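Local coordinates for protein oxalate oxidase 1 (Hordeum vulgare, PDB 1FI2) that oxidises oxalate with molecular oxygen to carbon dioxide and hydrogen peroxide at a manganese centre, and also shows superoxide dismutase activity, at residues R76-P81 against E146-V151. Residues are numbered along the deposited sequence; the frame is centred on the assembly and turned at random.
Sequences RVDFAP and EAYMVV
In the germin beta-jellyroll (cupin fold), Val77 and Phe79 pair with Met149 and Ala147 where strands 73-79 and 147-153 run antiparallel in one sheet. Four backbone hydrogen bonds join them, among them Phe79 N to Ala147 O at 2.8 Å. Val77, Phe79, Ala147 and Met149 face the barrel interior. There Met149 CE packs tightly on Val77 CG2 at 3.5 Å, and Met149 SD lies at the edge of the Phe79 ring, a Met-aromatic contact. The Met149 side chain is about 6 Å from the manganese, and Phe79 neighbours the oxalate-binding Asn85. On the other face, the Arg76 guanidinium lies flat over the Tyr148 ring, planes 4° apart. Arg76 CG stands anti to the backbone N (chi1 166°), and the extended chain carries the guanidinium over the ring. Asp78 grips it side-on in a salt bridge: Arg76 NE bonds Asp78 OD2 and Arg76 NH2 bonds Asp78 OD1, both at 3.0 Å. Gly46 N also binds OD2, and Leu42 O takes NH1. A leucine in place of Arg76 would probably leave the Asp78 carboxylate without its countercharge. Salt bridge, stack and Leu42 bond together fix the guanidinium's rotation, and Asp78 probably balances the buried charge of Arg76.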
loop_
_atom_site.group_PDB
_atom_site.type_symbol
_atom_site.label_atom_id
_atom_site.label_comp_id
_atom_site.label_asym_id
_atom_site.label_seq_id
_atom_site.Cartn_x
_atom_site.Cartn_y
_atom_site.Cartn_z
ATOM N N ARG A 76 7.001 -19.250 17.466
ATOM C CA ARG A 76 7.106 -19.521 18.897
ATOM C C ARG A 76 8.578 -19.505 19.286
ATOM O O ARG A 76 9.431 -19.871 18.470
ATOM C CB ARG A 76 6.476 -20.877 19.218
ATOM C CG ARG A 76 6.809 -21.416 20.598
ATOM C CD ARG A 76 6.145 -22.769 20.845
ATOM N NE ARG A 76 6.511 -23.271 22.164
ATOM C CZ ARG A 76 5.746 -23.967 22.993
ATOM N NH1 ARG A 76 4.500 -24.283 22.674
ATOM N NH2 ARG A 76 6.236 -24.345 24.169
ATOM N N VAL A 77 8.918 -18.919 20.434
ATOM C CA VAL A 77 10.306 -18.934 20.894
ATOM C C VAL A 77 10.350 -19.477 22.325
ATOM O O VAL A 77 9.621 -19.005 23.196
ATOM C CB VAL A 77 11.017 -17.573 20.847
ATOM C CG1 VAL A 77 12.504 -17.734 21.145
ATOM C CG2 VAL A 77 10.861 -16.872 19.501
ATOM N N ASP A 78 11.171 -20.501 22.536
ATOM C CA ASP A 78 11.348 -21.111 23.851
ATOM C C ASP A 78 12.733 -20.760 24.386
ATOM O O ASP A 78 13.682 -20.638 23.614
ATOM C CB ASP A 78 11.187 -22.630 23.794
ATOM C CG ASP A 78 9.762 -23.044 23.475
ATOM O OD1 ASP A 78 8.931 -23.057 24.406
ATOM O OD2 ASP A 78 9.481 -23.345 22.301
ATOM N N PHE A 79 12.839 -20.516 25.693
ATOM C CA PHE A 79 14.083 -20.072 26.292
ATOM C C PHE A 79 14.508 -20.848 27.539
ATOM O O PHE A 79 13.768 -20.883 28.522
ATOM C CB PHE A 79 13.964 -18.611 26.743
ATOM C CG PHE A 79 13.554 -17.543 25.788
ATOM C CD1 PHE A 79 14.495 -16.676 25.242
ATOM C CD2 PHE A 79 12.223 -17.370 25.438
ATOM C CE1 PHE A 79 14.109 -15.681 24.366
ATOM C CE2 PHE A 79 11.833 -16.384 24.557
ATOM C CZ PHE A 79 12.783 -15.534 24.021
ATOM N N ALA A 80 15.744 -21.341 27.542
ATOM C CA ALA A 80 16.297 -21.956 28.756
ATOM C C ALA A 80 16.613 -20.806 29.709
ATOM O O ALA A 80 16.712 -19.663 29.257
ATOM C CB ALA A 80 17.570 -22.715 28.417
ATOM N N PRO A 81 16.739 -21.075 30.997
ATOM C CA PRO A 81 17.086 -20.043 31.963
ATOM C C PRO A 81 18.380 -19.343 31.575
ATOM O O PRO A 81 19.410 -19.980 31.345
ATOM C CB PRO A 81 17.208 -20.787 33.281
ATOM C CG PRO A 81 16.586 -22.120 33.083
ATOM C CD PRO A 81 16.626 -22.418 31.609
ATOM N N GLU A 146 12.033 -22.372 32.442
ATOM C CA GLU A 146 12.007 -22.217 30.987
ATOM C C GLU A 146 10.894 -21.232 30.638
ATOM O O GLU A 146 9.828 -21.281 31.260
ATOM C CB GLU A 146 11.745 -23.579 30.363
ATOM C CG GLU A 146 11.646 -23.617 28.849
ATOM C CD GLU A 146 11.223 -25.002 28.384
ATOM O OE1 GLU A 146 10.320 -25.582 29.026
ATOM O OE2 GLU A 146 11.789 -25.492 27.390
ATOM N N ALA A 147 11.128 -20.337 29.686
ATOM C CA ALA A 147 10.099 -19.369 29.313
ATOM C C ALA A 147 9.696 -19.560 27.854
ATOM O O ALA A 147 10.457 -20.169 27.099
ATOM C CB ALA A 147 10.593 -17.948 29.536
ATOM N N TYR A 148 8.500 -19.096 27.489
ATOM C CA TYR A 148 8.123 -19.182 26.074
ATOM C C TYR A 148 7.134 -18.079 25.717
ATOM O O TYR A 148 6.391 -17.578 26.559
ATOM C CB TYR A 148 7.655 -20.562 25.682
ATOM C CG TYR A 148 6.214 -20.974 25.713
ATOM C CD1 TYR A 148 5.375 -20.746 24.627
ATOM C CD2 TYR A 148 5.673 -21.633 26.811
ATOM C CE1 TYR A 148 4.047 -21.140 24.643
ATOM C CE2 TYR A 148 4.349 -22.030 26.846
ATOM C CZ TYR A 148 3.543 -21.783 25.756
ATOM O OH TYR A 148 2.222 -22.173 25.785
ATOM N N MET A 149 7.203 -17.659 24.458
ATOM C CA MET A 149 6.326 -16.631 23.923
ATOM C C MET A 149 5.859 -17.028 22.525
ATOM O O MET A 149 6.495 -17.847 21.860
ATOM C CB MET A 149 7.051 -15.284 23.834
ATOM C CG MET A 149 8.280 -15.311 22.947
ATOM S SD MET A 149 9.171 -13.752 22.865
ATOM C CE MET A 149 10.218 -14.031 21.432
ATOM N N VAL A 150 4.708 -16.525 22.114
ATOM C CA VAL A 150 4.179 -16.703 20.767
ATOM C C VAL A 150 3.944 -15.307 20.188
ATOM O O VAL A 150 3.314 -14.485 20.858
ATOM C CB VAL A 150 2.878 -17.517 20.741
ATOM C CG1 VAL A 150 2.317 -17.584 19.325
ATOM C CG2 VAL A 150 3.072 -18.932 21.275
ATOM N N VAL A 151 4.500 -15.023 19.013
ATOM C CA VAL A 151 4.361 -13.712 18.399
ATOM C C VAL A 151 3.722 -13.804 17.014
ATOM O O VAL A 151 3.766 -14.841 16.352
ATOM C CB VAL A 151 5.707 -12.971 18.282
ATOM C CG1 VAL A 151 6.499 -12.966 19.585
ATOM C CG2 VAL A 151 6.568 -13.553 17.168
#